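Local coordinates for protein peptidase, M20/M25/M40 family (Staphylococcus aureus, PDB 4EWT) that is a putative metal-dependent amidohydrolase of the M20/M25/M40 peptidase family, probably cleaving the amide bond of N-acylated amino acids at a dimanganese centre, at residues R21-H26 against A37-E42; E13-E18 against M112-E117. All coordinates share one frame; numbering follows the deposited sequence.

Contact 1 of 2, residues R21-H26 against A37-E42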
loop_
_atom_site.group_PDB
_atom_site.type_symbol
_atom_site.label_atom_id
_atom_site.label_comp_id
_atom_site.label_asym_id
_atom_site.label_seq_id
_atom_site.Cartn_x
_atom_site.Cartn_y
_atom_site.Cartn_z
ATOM N N ARG A 21 -25.663 -1.329 -44.663
ATOM C CA ARG A 21 -25.598 0.122 -44.739
ATOM C C ARG A 21 -26.877 0.795 -44.263
ATOM O O ARG A 21 -26.820 1.775 -43.518
ATOM C CB ARG A 21 -25.246 0.555 -46.158
ATOM C CG ARG A 21 -23.853 0.124 -46.555
ATOM C CD ARG A 21 -23.452 0.629 -47.920
ATOM N NE ARG A 21 -22.120 0.139 -48.258
ATOM C CZ ARG A 21 -21.366 0.606 -49.246
ATOM N NH1 ARG A 21 -21.797 1.601 -50.013
ATOM N NH2 ARG A 21 -20.168 0.076 -49.457
ATOM N N TYR A 22 -28.025 0.267 -44.683
ATOM C CA TYR A 22 -29.302 0.748 -44.168
ATOM C C TYR A 22 -29.390 0.605 -42.639
ATOM O O TYR A 22 -29.822 1.532 -41.951
ATOM C CB TYR A 22 -30.491 0.044 -44.838
ATOM C CG TYR A 22 -31.805 0.499 -44.248
ATOM C CD1 TYR A 22 -32.459 1.630 -44.738
ATOM C CD2 TYR A 22 -32.370 -0.170 -43.157
ATOM C CE1 TYR A 22 -33.659 2.065 -44.179
ATOM C CE2 TYR A 22 -33.562 0.260 -42.588
ATOM C CZ TYR A 22 -34.201 1.372 -43.102
ATOM O OH TYR A 22 -35.384 1.788 -42.534
ATOM N N LEU A 23 -28.989 -0.556 -42.121
ATOM C CA LEU A 23 -29.040 -0.808 -40.680
ATOM C C LEU A 23 -28.015 0.021 -39.909
ATOM O O LEU A 23 -28.276 0.446 -38.782
ATOM C CB LEU A 23 -28.834 -2.290 -40.377
ATOM C CG LEU A 23 -29.925 -3.273 -40.792
ATOM C CD1 LEU A 23 -29.384 -4.690 -40.692
ATOM C CD2 LEU A 23 -31.174 -3.101 -39.940
ATOM N N HIS A 24 -26.853 0.235 -40.525
ATOM C CA HIS A 24 -25.801 1.072 -39.968
ATOM C C HIS A 24 -26.291 2.514 -39.785
ATOM O O HIS A 24 -25.935 3.183 -38.805
ATOM C CB HIS A 24 -24.565 1.044 -40.874
ATOM C CG HIS A 24 -23.326 1.565 -40.216
ATOM N ND1 HIS A 24 -22.516 0.775 -39.429
ATOM C CD2 HIS A 24 -22.765 2.796 -40.219
ATOM C CE1 HIS A 24 -21.509 1.500 -38.972
ATOM N NE2 HIS A 24 -21.634 2.729 -39.441
ATOM N N GLN A 25 -27.111 2.963 -40.735
ATOM C CA GLN A 25 -27.702 4.302 -40.752
ATOM C C GLN A 25 -28.781 4.515 -39.695
ATOM O O GLN A 25 -29.010 5.652 -39.254
ATOM C CB GLN A 25 -28.304 4.603 -42.139
ATOM C CG GLN A 25 -27.568 5.688 -42.912
ATOM C CD GLN A 25 -28.228 6.056 -44.235
ATOM O OE1 GLN A 25 -29.404 5.768 -44.475
ATOM N NE2 GLN A 25 -27.463 6.703 -45.101
ATOM N N HIS A 26 -29.455 3.431 -39.310
ATOM C CA HIS A 26 -30.574 3.516 -38.372
ATOM C C HIS A 26 -30.345 2.675 -37.117
ATOM O O HIS A 26 -31.183 1.830 -36.786
ATOM C CB HIS A 26 -31.891 3.102 -39.049
ATOM C CG HIS A 26 -32.434 4.115 -40.009
ATOM N ND1 HIS A 26 -32.421 3.929 -41.375
ATOM C CD2 HIS A 26 -33.018 5.320 -39.799
ATOM C CE1 HIS A 26 -32.974 4.974 -41.966
ATOM N NE2 HIS A 26 -33.344 5.833 -41.032
ATOM N N ALA A 37 -36.019 -4.253 -35.093
ATOM C CA ALA A 37 -36.841 -5.461 -34.950
ATOM C C ALA A 37 -37.976 -5.537 -35.982
ATOM O O ALA A 37 -38.272 -6.609 -36.501
ATOM C CB ALA A 37 -37.400 -5.572 -33.543
ATOM N N LYS A 38 -38.608 -4.398 -36.264
ATOM C CA LYS A 38 -39.659 -4.331 -37.282
ATOM C C LYS A 38 -39.118 -4.551 -38.691
ATOM O O LYS A 38 -39.764 -5.219 -39.500
ATOM C CB LYS A 38 -40.425 -3.010 -37.202
ATOM C CG LYS A 38 -41.647 -3.061 -36.288
ATOM C CD LYS A 38 -42.319 -1.688 -36.119
ATOM C CE LYS A 38 -42.922 -1.177 -37.420
ATOM N NZ LYS A 38 -43.909 -0.075 -37.197
ATOM N N TYR A 39 -37.940 -3.997 -38.976
ATOM C CA TYR A 39 -37.276 -4.179 -40.268
ATOM C C TYR A 39 -36.906 -5.645 -40.556
ATOM O O TYR A 39 -37.012 -6.108 -41.691
ATOM C CB TYR A 39 -36.030 -3.297 -40.343
ATOM C CG TYR A 39 -35.223 -3.471 -41.613
ATOM C CD1 TYR A 39 -35.491 -2.698 -42.742
ATOM C CD2 TYR A 39 -34.190 -4.404 -41.685
ATOM C CE1 TYR A 39 -34.748 -2.847 -43.907
ATOM C CE2 TYR A 39 -33.446 -4.561 -42.844
ATOM C CZ TYR A 39 -33.728 -3.780 -43.947
ATOM O OH TYR A 39 -32.990 -3.934 -45.092
ATOM N N ILE A 40 -36.465 -6.355 -39.520
ATOM C CA ILE A 40 -36.078 -7.759 -39.627
ATOM C C ILE A 40 -37.301 -8.643 -39.893
ATOM O O ILE A 40 -37.262 -9.501 -40.778
ATOM C CB ILE A 40 -35.297 -8.235 -38.358
ATOM C CG1 ILE A 40 -33.919 -7.565 -38.296
ATOM C CG2 ILE A 40 -35.154 -9.759 -38.331
ATOM C CD1 ILE A 40 -33.278 -7.575 -36.907
ATOM N N ALA A 41 -38.381 -8.429 -39.140
ATOM C CA ALA A 41 -39.646 -9.149 -39.363
ATOM C C ALA A 41 -40.241 -8.827 -40.738
ATOM O O ALA A 41 -40.846 -9.692 -41.390
ATOM C CB ALA A 41 -40.651 -8.832 -38.262
ATOM N N GLU A 42 -40.071 -7.610 -41.203
ATOM C CA GLU A 42 -40.536 -7.263 -42.512
ATOM C C GLU A 42 -39.700 -7.891 -43.587
ATOM O O GLU A 42 -40.239 -8.227 -44.606
ATOM C CB GLU A 42 -40.600 -5.765 -42.726
ATOM C CG GLU A 42 -39.303 -5.138 -42.578
ATOM C CD GLU A 42 -38.733 -4.509 -43.813
ATOM O OE1 GLU A 42 -37.818 -5.112 -44.412
ATOM O OE2 GLU A 42 -39.147 -3.373 -44.137
#
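Tyr-39 of helix 34-43 receives two side chains of helix 13-25, Tyr-22 and Leu-23. The two tyrosine rings lie with planes only 20° apart but slid past each other: their centroids are 4.9 Å apart, and the overlap is slight. What touches is one side of the Tyr-22 ring, where CE2 comes within 3.5 Å of Tyr-39 CD1 and CD2 sits over one face of the Tyr-39 ring, 3.7 Å from its CE1. Leu-23 brings its methyl CD2 obliquely to within 3.7 Å of Tyr-39 CD2. Both tyrosines carry CG anti to the backbone N (chi1 177° in each), which, with both CB atoms pointing at the partner helix, brings the rings alongside each other.

Behind this first shell, the imidazole of His-26 lies against one face of Tyr-22, with ND1 3.5 Å above the plane of that ring, near its margin rather than its centre. Leu-23 also rests on Asp-106 and Thr-109 of helix 105-120; its side chain lies about 14 Å from a bound manganese. His-24 is hydrogen-bonded to Glu-86 and Asp-106, tying this part of helix 13-25 to the residue next to the manganese ligand His-105.

The contact joins two consecutive N-terminal helices across a short connection, on the helical side of the metal-binding domain. Leu-23 is buried and Tyr-22 exposed; the link rests on ring carbons and one methyl, so it is probably dispersive and undemanding in direction.

Contact 2 of 2, residues E13-E18 against M112-E117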
loop_
_atom_site.group_PDB
_atom_site.type_symbol
_atom_site.label_atom_id
_atom_site.label_comp_id
_atom_site.label_asym_id
_atom_site.label_seq_id
_atom_site.Cartn_x
_atom_site.Cartn_y
_atom_site.Cartn_z
ATOM N N GLU A 13 -24.290 -10.871 -52.741
ATOM C CA GLU A 13 -23.339 -10.104 -51.923
ATOM C C GLU A 13 -23.774 -8.643 -51.845
ATOM O O GLU A 13 -23.795 -8.056 -50.754
ATOM C CB GLU A 13 -21.902 -10.221 -52.452
ATOM C CG GLU A 13 -20.854 -9.568 -51.534
ATOM C CD GLU A 13 -19.409 -9.714 -52.023
ATOM O OE1 GLU A 13 -19.184 -10.106 -53.189
ATOM O OE2 GLU A 13 -18.484 -9.428 -51.221
ATOM N N GLY A 14 -24.151 -8.084 -53.000
ATOM C CA GLY A 14 -24.628 -6.701 -53.107
ATOM C C GLY A 14 -25.784 -6.374 -52.177
ATOM O O GLY A 14 -25.855 -5.274 -51.617
ATOM N N LYS A 15 -26.661 -7.336 -51.990
ATOM C CA LYS A 15 -27.796 -7.197 -51.123
ATOM C C LYS A 15 -27.379 -7.139 -49.628
ATOM O O LYS A 15 -27.946 -6.400 -48.858
ATOM C CB LYS A 15 -28.757 -8.354 -51.386
ATOM C CG LYS A 15 -30.100 -8.284 -50.768
ATOM C CD LYS A 15 -30.989 -9.292 -51.444
ATOM C CE LYS A 15 -31.987 -9.967 -50.544
ATOM N NZ LYS A 15 -33.409 -9.570 -50.656
ATOM N N MET A 16 -26.418 -7.956 -49.243
ATOM C CA MET A 16 -25.901 -7.947 -47.858
ATOM C C MET A 16 -25.334 -6.573 -47.523
ATOM O O MET A 16 -25.596 -6.024 -46.454
ATOM C CB MET A 16 -24.788 -8.981 -47.665
ATOM C CG MET A 16 -25.147 -10.400 -48.039
ATOM S SD MET A 16 -23.730 -11.489 -47.833
ATOM C CE MET A 16 -24.403 -13.027 -48.448
ATOM N N ILE A 17 -24.565 -6.033 -48.467
ATOM C CA ILE A 17 -23.884 -4.754 -48.318
ATOM C C ILE A 17 -24.896 -3.614 -48.188
ATOM O O ILE A 17 -24.806 -2.802 -47.262
ATOM C CB ILE A 17 -22.880 -4.538 -49.473
ATOM C CG1 ILE A 17 -21.726 -5.539 -49.343
ATOM C CG2 ILE A 17 -22.355 -3.098 -49.496
ATOM C CD1 ILE A 17 -20.904 -5.725 -50.605
ATOM N N GLU A 18 -25.863 -3.585 -49.104
ATOM C CA GLU A 18 -26.975 -2.633 -49.081
ATOM C C GLU A 18 -27.772 -2.704 -47.769
ATOM O O GLU A 18 -28.172 -1.676 -47.219
ATOM C CB GLU A 18 -27.875 -2.890 -50.297
ATOM C CG GLU A 18 -29.262 -2.271 -50.260
ATOM C CD GLU A 18 -30.220 -3.011 -51.165
ATOM O OE1 GLU A 18 -30.276 -2.685 -52.369
ATOM O OE2 GLU A 18 -30.909 -3.937 -50.676
ATOM N N MET A 112 -26.887 -12.594 -42.070
ATOM C CA MET A 112 -27.837 -13.587 -41.576
ATOM C C MET A 112 -29.183 -13.513 -42.299
ATOM O O MET A 112 -29.784 -14.545 -42.606
ATOM C CB MET A 112 -28.044 -13.438 -40.065
ATOM C CG MET A 112 -28.922 -14.537 -39.468
ATOM S SD MET A 112 -28.182 -16.191 -39.615
ATOM C CE MET A 112 -26.985 -16.097 -38.260
ATOM N N LEU A 113 -29.664 -12.299 -42.565
ATOM C CA LEU A 113 -30.923 -12.150 -43.298
ATOM C C LEU A 113 -30.818 -12.769 -44.689
ATOM O O LEU A 113 -31.713 -13.506 -45.114
ATOM C CB LEU A 113 -31.359 -10.677 -43.393
ATOM C CG LEU A 113 -31.834 -9.937 -42.137
ATOM C CD1 LEU A 113 -31.982 -8.470 -42.470
ATOM C CD2 LEU A 113 -33.145 -10.491 -41.565
ATOM N N VAL A 114 -29.717 -12.497 -45.379
ATOM C CA VAL A 114 -29.507 -13.013 -46.733
ATOM C C VAL A 114 -29.196 -14.520 -46.739
ATOM O O VAL A 114 -29.614 -15.245 -47.645
ATOM C CB VAL A 114 -28.427 -12.188 -47.494
ATOM C CG1 VAL A 114 -28.167 -12.763 -48.884
ATOM C CG2 VAL A 114 -28.854 -10.730 -47.599
ATOM N N LEU A 115 -28.485 -14.996 -45.724
ATOM C CA LEU A 115 -28.251 -16.426 -45.593
ATOM C C LEU A 115 -29.552 -17.175 -45.311
ATOM O O LEU A 115 -29.774 -18.255 -45.852
ATOM C CB LEU A 115 -27.232 -16.714 -44.497
ATOM C CG LEU A 115 -27.033 -18.194 -44.124
ATOM C CD1 LEU A 115 -26.509 -19.009 -45.294
ATOM C CD2 LEU A 115 -26.091 -18.306 -42.937
ATOM N N ALA A 116 -30.397 -16.603 -44.455
ATOM C CA ALA A 116 -31.651 -17.246 -44.073
ATOM C C ALA A 116 -32.591 -17.386 -45.271
ATOM O O ALA A 116 -33.171 -18.454 -45.489
ATOM C CB ALA A 116 -32.320 -16.485 -42.944
ATOM N N GLU A 117 -32.718 -16.307 -46.041
ATOM C CA GLU A 117 -33.443 -16.304 -47.314
ATOM C C GLU A 117 -32.936 -17.419 -48.221
ATOM O O GLU A 117 -33.729 -18.175 -48.806
ATOM C CB GLU A 117 -33.276 -14.945 -48.004
ATOM C CG GLU A 117 -33.788 -14.897 -49.454
ATOM C CD GLU A 117 -33.492 -13.569 -50.135
ATOM O OE1 GLU A 117 -32.970 -13.577 -51.268
ATOM O OE2 GLU A 117 -33.774 -12.515 -49.538
#
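Apolar contact centres on Val-114, which meets Met-16 at about a right angle. Met-16 CG lies 3.7 Å from Val-114 CG2, and further out Met-16 CE reaches 3.8 Å from Val-114 CG1, so the thioether chain spans both branches of the valine. It can do so because the chain runs extended beyond CG, with chi2 at 177°. Lys-15 adds its aliphatic part more loosely, CG standing 4.2 Å from Val-114 CG2.

The polar part is a salt bridge at the more exposed side. Lys-15 and Glu-117 reach for each other from opposite directions, and Lys-15 NZ stops 3.2 Å from Glu-117 OE2, a weak hydrogen bond. That carboxylate has other lysine partners: Lys-47 also bridges to OE2 and Lys-12 to OE1. Three positive groups around one glutamate would be expected to favour its ionised form.

The two helix segments run roughly antiparallel, at 143°, with axes 9.5 Å apart at closest approach. Helix 372-386 touches Met-16 through Ala-377 and Leu-115 through Val-380, while Phe-43 of helix 34-43 packs on Lys-15 and Glu-117. Beneath helix 105-120, Met-112 and Ala-116 rest on strand 129-135 of the mixed sheet.

Both contacts use helix 13-25: contact 2 takes its first turns and contact 1 its C-terminal end, with centres about 12 Å apart on the same side of the chain's centre. Both segments of contact 1 fall between the two segments of contact 2 in the sequence. They meet directly where Leu-113 of helix 105-120 packs on helix 34-43, its CD2 lying 3.9 Å from Ile-40 CG2. Helices 34-43 and 105-120 pack on each other and on the mixed sheet, and helix 13-25 packs against both. Helix 105-120 begins at His-105, a manganese ligand, so this group of helices joins the N-terminal helices to an element of the dimanganese site.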